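11S globulin (Wrightia tinctoria, PDB 5WXU) probably serves as a hexameric seed storage protein, a nutrient reservoir of the cupin family, and binds the plant hormone auxin (indole-3-acetic acid). Local coordinates at residues G79-R84 / H184-R189; N98-L103 / Q195-Y200; P346-N351 / K415-V420; H353-V358 / L385-Q390. All coordinates share one frame; numbering follows the deposited sequence. Where two conformers were deposited one is given.

Contact 1: residues G79-R84 / H184-R189; sequences GIDATR and HDLSNR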
loop_
_atom_site.group_PDB
_atom_site.type_symbol
_atom_site.label_atom_id
_atom_site.label_comp_id
_atom_site.label_asym_id
_atom_site.label_seq_id
_atom_site.Cartn_x
_atom_site.Cartn_y
_atom_site.Cartn_z
ATOM N N GLY B 79 -25.769 -1.988 11.336
ATOM C CA GLY B 79 -25.270 -0.685 11.042
ATOM C C GLY B 79 -25.765 -0.163 9.704
ATOM O O GLY B 79 -25.040 0.517 9.005
ATOM N N ILE B 80 -26.982 -0.544 9.316
ATOM C CA ILE B 80 -27.446 -0.204 7.974
ATOM C C ILE B 80 -28.804 0.450 7.972
ATOM O O ILE B 80 -29.567 0.266 8.949
ATOM C CB ILE B 80 -27.442 -1.431 7.004
ATOM C CG1 ILE B 80 -28.360 -2.549 7.446
ATOM C CG2 ILE B 80 -26.041 -1.973 6.675
ATOM C CD1 ILE B 80 -29.622 -2.512 6.567
ATOM N N ASP B 81 -29.081 1.181 6.892
ATOM C CA ASP B 81 -30.465 1.525 6.487
ATOM C C ASP B 81 -30.782 0.824 5.201
ATOM O O ASP B 81 -29.897 0.584 4.351
ATOM C CB ASP B 81 -30.679 3.015 6.358
ATOM C CG ASP B 81 -31.022 3.635 7.704
ATOM O OD1 ASP B 81 -31.656 2.954 8.559
ATOM O OD2 ASP B 81 -30.622 4.762 7.947
ATOM N N ALA B 82 -32.066 0.482 5.026
ATOM C CA ALA B 82 -32.541 -0.117 3.822
ATOM C C ALA B 82 -33.794 0.621 3.313
ATOM O O ALA B 82 -34.710 0.981 4.090
ATOM C CB ALA B 82 -32.821 -1.588 4.053
ATOM N N THR B 83 -33.760 0.945 2.039
ATOM C CA THR B 83 -34.838 1.642 1.338
ATOM C C THR B 83 -35.148 1.003 0.016
ATOM O O THR B 83 -34.256 0.576 -0.714
ATOM C CB THR B 83 -34.462 3.087 1.044
ATOM O OG1 THR B 83 -33.927 3.683 2.216
ATOM C CG2 THR B 83 -35.692 3.935 0.605
ATOM N N ARG B 84 -36.446 0.960 -0.329
ATOM C CA ARG B 84 -36.886 0.460 -1.666
ATOM C C ARG B 84 -37.508 1.631 -2.398
ATOM O O ARG B 84 -38.620 2.089 -2.024
ATOM C CB ARG B 84 -37.831 -0.742 -1.572
ATOM C CG ARG B 84 -38.279 -1.282 -2.898
ATOM C CD ARG B 84 -38.845 -2.696 -2.779
ATOM N NE ARG B 84 -40.043 -2.759 -1.954
ATOM C CZ ARG B 84 -40.462 -3.773 -1.183
ATOM N NH1 ARG B 84 -39.749 -4.911 -0.971
ATOM N NH2 ARG B 84 -41.675 -3.646 -0.569
ATOM N N HIS B 184 -27.672 1.401 2.746
ATOM C CA HIS B 184 -26.707 2.407 3.247
ATOM C C HIS B 184 -25.927 1.865 4.404
ATOM O O HIS B 184 -26.540 1.326 5.333
ATOM C CB HIS B 184 -27.382 3.695 3.679
ATOM C CG HIS B 184 -27.811 4.581 2.568
ATOM N ND1 HIS B 184 -29.118 4.589 2.128
ATOM C CD2 HIS B 184 -27.169 5.562 1.865
ATOM C CE1 HIS B 184 -29.254 5.460 1.150
ATOM N NE2 HIS B 184 -28.089 6.062 0.961
ATOM N N ASP B 185 -24.593 1.973 4.356
ATOM C CA ASP B 185 -23.727 1.434 5.423
ATOM C C ASP B 185 -23.422 2.537 6.407
ATOM O O ASP B 185 -22.456 3.327 6.240
ATOM C CB ASP B 185 -22.467 0.856 4.761
ATOM C CG ASP B 185 -21.539 0.255 5.733
ATOM O OD1 ASP B 185 -21.910 0.143 6.931
ATOM O OD2 ASP B 185 -20.365 -0.006 5.291
ATOM N N LEU B 186 -24.256 2.668 7.426
ATOM C CA LEU B 186 -24.088 3.761 8.368
ATOM C C LEU B 186 -22.824 3.699 9.208
ATOM O O LEU B 186 -22.296 4.723 9.567
ATOM C CB LEU B 186 -25.263 3.784 9.361
ATOM C CG LEU B 186 -26.633 3.952 8.684
ATOM C CD1 LEU B 186 -27.701 3.916 9.786
ATOM C CD2 LEU B 186 -26.781 5.193 7.855
ATOM N N SER B 187 -22.347 2.522 9.560
ATOM C CA SER B 187 -21.215 2.394 10.432
ATOM C C SER B 187 -19.900 2.559 9.709
ATOM O O SER B 187 -18.853 2.411 10.329
ATOM C CB SER B 187 -21.201 1.066 11.229
ATOM O OG SER B 187 -20.753 -0.038 10.448
ATOM N N ASN B 188 -19.954 2.807 8.424
ATOM C CA ASN B 188 -18.748 2.957 7.572
ATOM C C ASN B 188 -17.868 4.095 8.037
ATOM O O ASN B 188 -18.337 5.086 8.499
ATOM C CB ASN B 188 -19.210 3.195 6.115
ATOM C CG ASN B 188 -18.126 2.866 5.100
ATOM O OD1 ASN B 188 -17.224 3.718 4.814
ATOM N ND2 ASN B 188 -18.250 1.689 4.475
ATOM N N ARG B 189 -16.519 3.932 7.881
ATOM C CA ARG B 189 -15.628 5.020 8.200
ATOM C C ARG B 189 -15.961 6.326 7.469
ATOM O O ARG B 189 -15.593 7.394 7.988
ATOM C CB ARG B 189 -14.188 4.605 7.934
ATOM C CG ARG B 189 -13.881 4.269 6.504
ATOM C CD ARG B 189 -12.545 3.598 6.249
ATOM N NE ARG B 189 -12.425 3.237 4.850
ATOM C CZ ARG B 189 -11.303 2.779 4.263
ATOM N NH1 ARG B 189 -10.194 2.562 4.984
ATOM N NH2 ARG B 189 -11.297 2.513 2.953
HETATM O O HOH W 1 -31.152 3.127 2.552
#
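G79 turns its carbonyl oxygen to the backbone of L186 and S187, just ahead of strand 80-87, an inner strand of an antiparallel sheet of the N-terminal cupin domain. It follows helix 73-78 with a positive phi of 76°, and its O takes two bonds, both weak: one from L186 N at 2.8 Å, the other from S187 N. A CB at this position would press against S187 CB. I80 forms a non-hydrogen-bonded pair with D185; its CA lies 3.2 Å from H184 O in a CA-H...O contact. D81 then pairs with H184 through two backbone bonds, D81 N to H184 O at 3.0 Å and H184 N to D81 O at 2.9 Å. L186 CG, anti to the carbonyl carbon (chi1 -59°), carries its methyls to the D81 carboxylate, OD2 lying 3.6 Å from CD1. Replacing L186 by an alanine would probably open a gap beside that carboxylate, where CD1 and CD2 now lie. Farther along, T83 OG1 shares a water with H184 ND1, and the other ring nitrogen, NE2, is hydrogen-bonded to N98 OD1. Within a type I turn from D185 to N188, N188 ND2 also bonds D185 OD2 at 2.8 Å, from above the carboxylate plane.

Contact 2: residues N98-L103 / Q195-Y200; sequences NNAPML and QNLRRY. With PO4 (phosphate ion), chain N.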
loop_
_atom_site.group_PDB
_atom_site.type_symbol
_atom_site.label_atom_id
_atom_site.label_comp_id
_atom_site.label_asym_id
_atom_site.label_seq_id
_atom_site.Cartn_x
_atom_site.Cartn_y
_atom_site.Cartn_z
ATOM N N ASN B 98 -25.670 11.578 0.525
ATOM C CA ASN B 98 -25.855 10.971 1.802
ATOM C C ASN B 98 -24.570 11.028 2.596
ATOM O O ASN B 98 -23.492 11.221 2.037
ATOM C CB ASN B 98 -26.275 9.533 1.651
ATOM C CG ASN B 98 -27.461 9.380 0.757
ATOM O OD1 ASN B 98 -27.390 8.767 -0.301
ATOM N ND2 ASN B 98 -28.620 9.895 1.205
ATOM N N ASN B 99 -24.721 10.795 3.877
ATOM C CA ASN B 99 -23.548 10.654 4.768
ATOM C C ASN B 99 -22.909 9.274 4.851
ATOM O O ASN B 99 -21.911 9.069 5.560
ATOM C CB ASN B 99 -23.898 11.124 6.175
ATOM C CG ASN B 99 -24.949 10.297 6.839
ATOM O OD1 ASN B 99 -25.972 10.037 6.210
ATOM N ND2 ASN B 99 -24.771 9.940 8.113
ATOM N N ALA B 100 -23.487 8.313 4.161
ATOM C CA ALA B 100 -23.035 6.916 4.240
ATOM C C ALA B 100 -22.949 6.457 2.840
ATOM O O ALA B 100 -23.769 6.825 1.999
ATOM C CB ALA B 100 -24.023 6.025 4.992
ATOM N N PRO B 101 -21.967 5.611 2.532
ATOM C CA PRO B 101 -21.889 4.889 1.246
ATOM C C PRO B 101 -23.023 3.847 1.127
ATOM O O PRO B 101 -23.693 3.533 2.137
ATOM C CB PRO B 101 -20.532 4.257 1.286
ATOM C CG PRO B 101 -20.321 3.983 2.761
ATOM C CD PRO B 101 -20.986 5.094 3.514
ATOM N N MET B 102 -23.262 3.397 -0.089
ATOM C CA MET B 102 -24.381 2.503 -0.359
ATOM C C MET B 102 -24.074 1.591 -1.495
ATOM O O MET B 102 -23.281 1.938 -2.355
ATOM C CB MET B 102 -25.616 3.343 -0.686
ATOM C CG MET B 102 -25.453 4.081 -1.993
ATOM S SD MET B 102 -26.536 5.503 -2.088
ATOM C CE MET B 102 -25.665 6.575 -3.115
ATOM N N LEU B 103 -24.701 0.421 -1.537
ATOM C CA LEU B 103 -24.911 -0.329 -2.713
ATOM C C LEU B 103 -26.412 -0.219 -3.126
ATOM O O LEU B 103 -27.334 -0.254 -2.242
ATOM C CB LEU B 103 -24.579 -1.754 -2.472
ATOM C CG LEU B 103 -23.153 -2.067 -2.050
ATOM C CD1 LEU B 103 -22.944 -3.538 -2.197
ATOM C CD2 LEU B 103 -22.132 -1.347 -2.912
ATOM N N GLN B 195 -24.860 7.581 13.795
ATOM C CA GLN B 195 -25.397 6.396 13.151
ATOM C C GLN B 195 -26.857 6.556 12.715
ATOM O O GLN B 195 -27.747 5.767 13.123
ATOM C CB GLN B 195 -25.211 5.177 14.087
ATOM C CG GLN B 195 -23.758 4.957 14.495
ATOM C CD GLN B 195 -22.894 4.766 13.253
ATOM O OE1 GLN B 195 -23.056 3.796 12.555
ATOM N NE2 GLN B 195 -22.052 5.732 12.941
ATOM N N ASN B 196 -27.082 7.554 11.878
ATOM C CA ASN B 196 -28.410 7.893 11.342
ATOM C C ASN B 196 -28.190 8.386 9.938
ATOM O O ASN B 196 -27.223 9.116 9.679
ATOM C CB ASN B 196 -29.103 8.999 12.153
ATOM C CG ASN B 196 -29.334 8.607 13.599
ATOM O OD1 ASN B 196 -28.526 8.978 14.507
ATOM N ND2 ASN B 196 -30.351 7.777 13.828
ATOM N N LEU B 197 -29.071 7.978 9.005
ATOM C CA LEU B 197 -28.938 8.445 7.642
ATOM C C LEU B 197 -29.470 9.854 7.422
ATOM O O LEU B 197 -30.626 10.149 7.835
ATOM C CB LEU B 197 -29.678 7.481 6.705
ATOM C CG LEU B 197 -29.612 7.757 5.234
ATOM C CD1 LEU B 197 -28.175 7.629 4.724
ATOM C CD2 LEU B 197 -30.520 6.786 4.470
ATOM N N ARG B 198 -28.700 10.654 6.694
ATOM C CA ARG B 198 -29.115 11.907 6.121
ATOM C C ARG B 198 -29.307 11.791 4.657
ATOM O O ARG B 198 -28.492 11.155 3.936
ATOM C CB ARG B 198 -28.079 13.029 6.320
ATOM C CG ARG B 198 -28.006 13.662 7.680
ATOM C CD ARG B 198 -27.284 12.860 8.675
ATOM N NE ARG B 198 -26.978 13.599 9.916
ATOM C CZ ARG B 198 -26.655 12.974 11.009
ATOM N NH1 ARG B 198 -26.606 11.662 11.023
ATOM N NH2 ARG B 198 -26.417 13.640 12.123
ATOM N N ARG B 199 -30.411 12.376 4.150
ATOM C CA ARG B 199 -30.623 12.500 2.719
ATOM C C ARG B 199 -30.783 13.935 2.344
ATOM O O ARG B 199 -31.776 14.553 2.672
ATOM C CB ARG B 199 -31.853 11.707 2.216
ATOM C CG ARG B 199 -31.841 10.225 2.662
ATOM C CD ARG B 199 -33.110 9.504 2.182
ATOM N NE ARG B 199 -33.532 8.458 3.107
ATOM C CZ ARG B 199 -33.704 7.184 2.786
ATOM N NH1 ARG B 199 -33.451 6.716 1.547
ATOM N NH2 ARG B 199 -34.104 6.360 3.750
ATOM N N TYR B 200 -29.790 14.454 1.624
ATOM C CA TYR B 200 -29.693 15.855 1.303
ATOM C C TYR B 200 -29.990 15.977 -0.165
ATOM O O TYR B 200 -29.207 15.594 -0.983
ATOM C CB TYR B 200 -28.325 16.441 1.697
ATOM C CG TYR B 200 -28.181 16.694 3.225
ATOM C CD1 TYR B 200 -29.189 16.313 4.155
ATOM C CD2 TYR B 200 -27.110 17.340 3.734
ATOM C CE1 TYR B 200 -29.034 16.516 5.517
ATOM C CE2 TYR B 200 -26.925 17.517 5.105
ATOM C CZ TYR B 200 -27.882 17.144 6.005
ATOM O OH TYR B 200 -27.726 17.415 7.385
HETATM P P PO4 N . -30.952 8.283 -1.403
HETATM O O1 PO4 N . -30.807 9.815 -0.925
HETATM O O2 PO4 N . -30.555 7.847 -2.803
HETATM O O3 PO4 N . -29.861 7.482 -0.682
HETATM O O4 PO4 N . -32.179 7.529 -0.886
#
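N99 lays its side-chain amide obliquely across R198, the amide and guanidinium planes 62° apart, and grips the backbone on both sides of L197. Its OD1 accepts R198 N at 2.8 Å, the donor standing above the carbonyl plane, while ND2 donates an N-H to N196 O at 3.0 Å. R198 NH1, which also forms a salt bridge with D194, reaches the same N196 oxygen from the opposite face. The two asparagines lie where strand 91-98 passes into the link to strand 102-108 of the N-terminal cupin barrel, and they tie it to the segment 195-200, which leads into strand 198-201. N98 ND2 donates along a lone pair of R198 O at 3.0 Å, nearly straight at 171°, and its second N-H points to phosphate O1. R199 bends at chi3 (-148°), which brings NH1 to 2.9 Å from phosphate O4 at the guanidinium edge; L197 CD2 covers one face of that group. H85, S96 and H168 also bind the phosphate, probably a crystallisation ion, and R199 NH2 is bonded to T83.

Contact 3: residues P346-N351 / K415-V420; sequences PEWNNN and KATALV. With PO4 (phosphate ion), chain O.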
loop_
_atom_site.group_PDB
_atom_site.type_symbol
_atom_site.label_atom_id
_atom_site.label_comp_id
_atom_site.label_asym_id
_atom_site.label_seq_id
_atom_site.Cartn_x
_atom_site.Cartn_y
_atom_site.Cartn_z
ATOM N N PRO B 346 -24.610 -24.845 4.849
ATOM C CA PRO B 346 -24.583 -24.171 6.123
ATOM C C PRO B 346 -23.203 -23.517 6.351
ATOM O O PRO B 346 -22.147 -24.106 5.984
ATOM C CB PRO B 346 -24.746 -25.277 7.143
ATOM C CG PRO B 346 -24.761 -26.531 6.412
ATOM C CD PRO B 346 -24.803 -26.305 4.983
ATOM N N GLU B 347 -23.225 -22.326 6.922
ATOM C CA GLU B 347 -21.999 -21.527 6.997
ATOM C C GLU B 347 -22.164 -20.374 7.930
ATOM O O GLU B 347 -23.202 -20.198 8.505
ATOM C CB GLU B 347 -21.605 -20.972 5.567
ATOM C CG GLU B 347 -22.528 -19.912 4.936
ATOM C CD GLU B 347 -22.425 -19.775 3.408
ATOM O OE1 GLU B 347 -21.687 -20.529 2.715
ATOM O OE2 GLU B 347 -23.113 -18.861 2.897
ATOM N N TRP B 348 -21.104 -19.591 8.051
ATOM C CA TRP B 348 -21.165 -18.312 8.749
ATOM C C TRP B 348 -20.275 -17.340 7.992
ATOM O O TRP B 348 -19.316 -17.766 7.288
ATOM C CB TRP B 348 -20.688 -18.366 10.182
ATOM C CG TRP B 348 -19.213 -18.694 10.471
ATOM C CD1 TRP B 348 -18.160 -17.809 10.644
ATOM C CD2 TRP B 348 -18.668 -19.979 10.690
ATOM N NE1 TRP B 348 -17.017 -18.499 10.910
ATOM C CE2 TRP B 348 -17.298 -19.827 10.957
ATOM C CE3 TRP B 348 -19.216 -21.273 10.657
ATOM C CZ2 TRP B 348 -16.460 -20.913 11.225
ATOM C CZ3 TRP B 348 -18.405 -22.357 10.979
ATOM C CH2 TRP B 348 -17.022 -22.169 11.223
ATOM N N ASN B 349 -20.577 -16.097 8.193
ATOM C CA ASN B 349 -19.768 -14.990 7.658
ATOM C C ASN B 349 -18.676 -14.700 8.671
ATOM O O ASN B 349 -18.937 -14.382 9.856
ATOM C CB ASN B 349 -20.641 -13.773 7.490
ATOM C CG ASN B 349 -21.731 -13.950 6.450
ATOM O OD1 ASN B 349 -21.480 -14.401 5.344
ATOM N ND2 ASN B 349 -22.938 -13.566 6.800
ATOM N N ASN B 350 -17.437 -14.762 8.234
ATOM C CA ASN B 350 -16.389 -14.625 9.201
ATOM C C ASN B 350 -15.953 -13.151 9.413
ATOM O O ASN B 350 -15.511 -12.854 10.478
ATOM C CB ASN B 350 -15.265 -15.624 8.931
ATOM C CG ASN B 350 -14.795 -15.587 7.508
ATOM O OD1 ASN B 350 -14.815 -16.599 6.780
ATOM N ND2 ASN B 350 -14.387 -14.393 7.079
ATOM N N ASN B 351 -16.218 -12.252 8.467
ATOM C CA ASN B 351 -15.715 -10.889 8.563
ATOM C C ASN B 351 -16.719 -9.817 8.203
ATOM O O ASN B 351 -16.323 -8.769 7.703
ATOM C CB ASN B 351 -14.450 -10.763 7.672
ATOM C CG ASN B 351 -14.696 -11.048 6.203
ATOM O OD1 ASN B 351 -15.805 -11.395 5.809
ATOM N ND2 ASN B 351 -13.672 -10.853 5.360
ATOM N N LYS B 415 -16.020 -13.027 3.262
ATOM C CA LYS B 415 -15.848 -14.459 3.035
ATOM C C LYS B 415 -16.714 -15.198 4.045
ATOM O O LYS B 415 -17.040 -14.645 5.112
ATOM C CB LYS B 415 -14.420 -14.887 3.210
ATOM C CG LYS B 415 -13.546 -14.622 1.987
ATOM C CD LYS B 415 -12.056 -14.778 2.324
ATOM C CE LYS B 415 -11.459 -13.610 3.115
ATOM N NZ LYS B 415 -11.280 -12.283 2.421
ATOM N N ALA B 416 -17.107 -16.382 3.641
ATOM C CA ALA B 416 -17.944 -17.220 4.476
ATOM C C ALA B 416 -17.144 -18.481 4.723
ATOM O O ALA B 416 -16.206 -18.819 3.982
ATOM C CB ALA B 416 -19.219 -17.520 3.788
ATOM N N THR B 417 -17.526 -19.178 5.772
ATOM C CA THR B 417 -16.864 -20.444 6.132
ATOM C C THR B 417 -17.964 -21.526 6.077
ATOM O O THR B 417 -19.056 -21.354 6.656
ATOM C CB THR B 417 -16.239 -20.359 7.506
ATOM O OG1 THR B 417 -15.191 -19.349 7.513
ATOM C CG2 THR B 417 -15.664 -21.683 7.877
ATOM N N ALA B 418 -17.704 -22.571 5.301
ATOM C CA ALA B 418 -18.641 -23.652 5.079
ATOM C C ALA B 418 -18.467 -24.754 6.131
ATOM O O ALA B 418 -17.331 -25.134 6.542
ATOM C CB ALA B 418 -18.452 -24.227 3.690
ATOM N N LEU B 419 -19.593 -25.347 6.479
ATOM C CA LEU B 419 -19.648 -26.537 7.306
ATOM C C LEU B 419 -19.920 -27.830 6.522
ATOM O O LEU B 419 -19.907 -28.921 7.107
ATOM C CB LEU B 419 -20.754 -26.332 8.347
ATOM C CG LEU B 419 -20.398 -25.415 9.522
ATOM C CD1 LEU B 419 -21.648 -24.989 10.226
ATOM C CD2 LEU B 419 -19.494 -26.227 10.446
ATOM N N VAL B 420 -20.145 -27.732 5.221
ATOM C CA VAL B 420 -20.418 -28.821 4.334
ATOM C C VAL B 420 -19.697 -28.560 3.032
ATOM O O VAL B 420 -19.641 -27.438 2.582
ATOM C CB VAL B 420 -21.936 -28.918 4.075
ATOM C CG1 VAL B 420 -22.228 -29.881 2.934
ATOM C CG2 VAL B 420 -22.672 -29.341 5.357
HETATM P P PO4 O . -8.491 -12.346 0.135
HETATM O O1 PO4 O . -7.975 -11.009 -0.360
HETATM O O2 PO4 O . -9.974 -12.501 0.109
HETATM O O3 PO4 O . -7.809 -13.277 -0.875
HETATM O O4 PO4 O . -7.955 -12.502 1.555
HETATM O O HOH W 2 -18.041 -12.550 6.047
#
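W348 lies beside T417 across an antiparallel strand pair of the C-terminal cupin domain, both side chains pointing the same way. From CB, with CG set between the backbone N and carbonyl carbon (chi1 65°), the indole folds back over the neighbouring strand. CE2 lies 3.6 Å from T417 CB, and T417 CG2 sits over the six-membered ring in a CH-pi contact, 3.8 Å from its centroid. At the far rim CZ3 meets L419 CG at the ring's edge, 3.9 Å away. NE1 reaches G165 O of a neighbouring subunit, whose Y97 stacks on the indole. An alanine in place of W348 would probably leave T417 CG2 without the ring face it packs on, L419 without its edge contact and that G165 carbonyl without its donor. The backbones are joined by T417 N to W348 O at 2.7 Å and L419 N to P346 O at 2.9 Å. Past the end of strand 343-349, N350 OD1, in the conformer described, accepts T417 OG1 on a lone pair at 2.9 Å, and N351 OD1 accepts K415 N. Backbone bonds and the packing of W348 thus hold the strands together, and the N350 and N351 side chains add polar bonds past their end.

Contact 4: residues H353-V358 / L385-Q390; sequences HSISYV and LFIIPQ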
loop_
_atom_site.group_PDB
_atom_site.type_symbol
_atom_site.label_atom_id
_atom_site.label_comp_id
_atom_site.label_asym_id
_atom_site.label_seq_id
_atom_site.Cartn_x
_atom_site.Cartn_y
_atom_site.Cartn_z
ATOM N N HIS B 353 -21.286 -8.644 8.384
ATOM C CA HIS B 353 -22.743 -8.906 8.423
ATOM C C HIS B 353 -23.295 -9.081 7.024
ATOM O O HIS B 353 -22.762 -8.531 6.021
ATOM C CB HIS B 353 -23.487 -7.811 9.080
ATOM C CG HIS B 353 -22.954 -7.424 10.379
ATOM N ND1 HIS B 353 -22.733 -8.328 11.390
ATOM C CD2 HIS B 353 -22.587 -6.209 10.844
ATOM C CE1 HIS B 353 -22.276 -7.673 12.436
ATOM N NE2 HIS B 353 -22.155 -6.388 12.122
ATOM N N SER B 354 -24.368 -9.893 6.903
ATOM C CA SER B 354 -25.020 -10.051 5.600
ATOM C C SER B 354 -26.431 -9.499 5.674
ATOM O O SER B 354 -27.160 -9.722 6.644
ATOM C CB SER B 354 -25.010 -11.505 5.054
ATOM O OG SER B 354 -25.704 -12.371 5.922
ATOM N N ILE B 355 -26.769 -8.730 4.655
ATOM C CA ILE B 355 -28.107 -8.160 4.503
ATOM C C ILE B 355 -28.651 -8.685 3.158
ATOM O O ILE B 355 -28.183 -8.294 2.058
ATOM C CB ILE B 355 -28.044 -6.627 4.477
ATOM C CG1 ILE B 355 -27.361 -6.085 5.712
ATOM C CG2 ILE B 355 -29.419 -6.024 4.284
ATOM C CD1 ILE B 355 -25.863 -5.879 5.601
ATOM N N SER B 356 -29.665 -9.562 3.234
ATOM C CA SER B 356 -30.233 -10.246 2.034
ATOM C C SER B 356 -31.616 -9.750 1.670
ATOM O O SER B 356 -32.385 -9.435 2.544
ATOM C CB SER B 356 -30.330 -11.716 2.241
ATOM O OG SER B 356 -29.047 -12.328 2.432
ATOM N N TYR B 357 -31.849 -9.604 0.370
ATOM C CA TYR B 357 -33.181 -9.238 -0.142
ATOM C C TYR B 357 -33.636 -10.314 -1.077
ATOM O O TYR B 357 -32.929 -10.673 -1.970
ATOM C CB TYR B 357 -33.050 -7.946 -0.903
ATOM C CG TYR B 357 -34.366 -7.429 -1.399
ATOM C CD1 TYR B 357 -35.307 -6.936 -0.499
ATOM C CD2 TYR B 357 -34.674 -7.448 -2.733
ATOM C CE1 TYR B 357 -36.561 -6.536 -0.950
ATOM C CE2 TYR B 357 -35.882 -6.964 -3.202
ATOM C CZ TYR B 357 -36.824 -6.496 -2.284
ATOM O OH TYR B 357 -38.077 -6.085 -2.757
ATOM N N VAL B 358 -34.846 -10.833 -0.893
ATOM C CA VAL B 358 -35.351 -11.896 -1.734
ATOM C C VAL B 358 -36.084 -11.300 -2.936
ATOM O O VAL B 358 -37.120 -10.639 -2.776
ATOM C CB VAL B 358 -36.318 -12.774 -0.946
ATOM C CG1 VAL B 358 -36.727 -13.992 -1.773
ATOM C CG2 VAL B 358 -35.738 -13.255 0.344
ATOM N N LEU B 385 -36.443 -8.564 3.448
ATOM C CA LEU B 385 -35.058 -8.390 3.840
ATOM C C LEU B 385 -34.724 -9.253 5.047
ATOM O O LEU B 385 -35.529 -9.354 5.980
ATOM C CB LEU B 385 -34.856 -6.924 4.221
ATOM C CG LEU B 385 -33.438 -6.325 4.247
ATOM C CD1 LEU B 385 -32.967 -6.065 2.812
ATOM C CD2 LEU B 385 -33.357 -5.050 5.095
ATOM N N PHE B 386 -33.513 -9.808 5.112
ATOM C CA PHE B 386 -33.047 -10.528 6.338
ATOM C C PHE B 386 -31.580 -10.290 6.617
ATOM O O PHE B 386 -30.753 -10.183 5.640
ATOM C CB PHE B 386 -33.393 -12.048 6.410
ATOM C CG PHE B 386 -32.889 -12.904 5.302
ATOM C CD1 PHE B 386 -31.677 -13.566 5.428
ATOM C CD2 PHE B 386 -33.631 -13.137 4.158
ATOM C CE1 PHE B 386 -31.193 -14.395 4.448
ATOM C CE2 PHE B 386 -33.140 -13.941 3.153
ATOM C CZ PHE B 386 -31.925 -14.623 3.319
ATOM N N ILE B 387 -31.297 -10.100 7.903
ATOM C CA ILE B 387 -29.953 -9.757 8.385
ATOM C C ILE B 387 -29.397 -10.965 9.121
ATOM O O ILE B 387 -30.056 -11.508 9.966
ATOM C CB ILE B 387 -29.971 -8.511 9.310
ATOM C CG1 ILE B 387 -30.142 -7.208 8.540
ATOM C CG2 ILE B 387 -28.629 -8.334 10.000
ATOM C CD1 ILE B 387 -31.172 -7.169 7.542
ATOM N N ILE B 388 -28.207 -11.423 8.744
ATOM C CA ILE B 388 -27.467 -12.433 9.442
ATOM C C ILE B 388 -26.172 -11.787 9.977
ATOM O O ILE B 388 -25.271 -11.510 9.162
ATOM C CB ILE B 388 -27.144 -13.648 8.613
ATOM C CG1 ILE B 388 -28.434 -14.292 8.123
ATOM C CG2 ILE B 388 -26.461 -14.673 9.477
ATOM C CD1 ILE B 388 -28.281 -15.121 6.936
ATOM N N PRO B 389 -26.103 -11.525 11.265
ATOM C CA PRO B 389 -24.818 -10.947 11.810
ATOM C C PRO B 389 -23.631 -11.872 11.651
ATOM O O PRO B 389 -23.764 -13.102 11.582
ATOM C CB PRO B 389 -25.104 -10.739 13.314
ATOM C CG PRO B 389 -26.649 -10.701 13.397
ATOM C CD PRO B 389 -27.079 -11.713 12.360
ATOM N N GLN B 390 -22.452 -11.254 11.549
ATOM C CA GLN B 390 -21.154 -11.905 11.654
ATOM C C GLN B 390 -21.129 -13.070 12.633
ATOM O O GLN B 390 -21.659 -12.941 13.745
ATOM C CB GLN B 390 -20.157 -10.861 12.090
ATOM C CG GLN B 390 -18.757 -11.392 12.343
ATOM C CD GLN B 390 -17.770 -10.320 12.867
ATOM O OE1 GLN B 390 -18.118 -9.193 13.224
ATOM N NE2 GLN B 390 -16.483 -10.698 12.895
HETATM O O HOH W 3 -28.343 -12.107 5.136
#
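S356 packs its CB over one face of the F386 ring, 3.6 Å from the centroid and 16° off the normal, a CH-pi contact, while V358 CG2 meets the ring edge. The ring stands there because F386 CG lies between its backbone N and carbonyl carbon (chi1 58°). Between these residues runs a hydrogen-bonded pair, S356 N to F386 O at 2.7 Å and F386 N to S356 O at 2.8 Å; S354 and I388 form the next. On the other sheet face, I355 CG2 touches L385 CD1 at 3.8 Å and I387 CD1. A water joins S356 OG, F386 O and, in the conformer described, S354 OG, and T407 holds S356 OG from strand 402-409. Past the strand end, Q390 N donates to H353 ND1 at 2.9 Å in the imidazole plane, while Q192 of a neighbouring subunit binds H353 NE2 and Q390 OE1. Strand 385-388 is the outermost strand, within this chain, of a C-terminal cupin sheet: 354-359 separates it from 402-409, and I387 rests on helix 73-78.

Overall arrangement
From the N terminus, strand 80-87 pairs with strand 178-185 in contact 1, closing a loop of about 100 residues. Contact 2 opens inside that loop, at 98-103, and closes beyond it, at 195-200, so the two cross; they touch where D185 N meets P101 O. Both belong to the first cupin domain. In the second, contact 3 joins 346-351 to 415-420, and contact 4, between 353-358 and 385-390, is nested within its loop; N349 ND2 probably bonds S354 OG between them, in the S354 conformer described. The two domains meet where contacts 1 and 4 touch, through R84 and the Y357 hydroxyl and through A82 against L385. Contacts 1, 3 and 4 also reach the same neighbouring subunit.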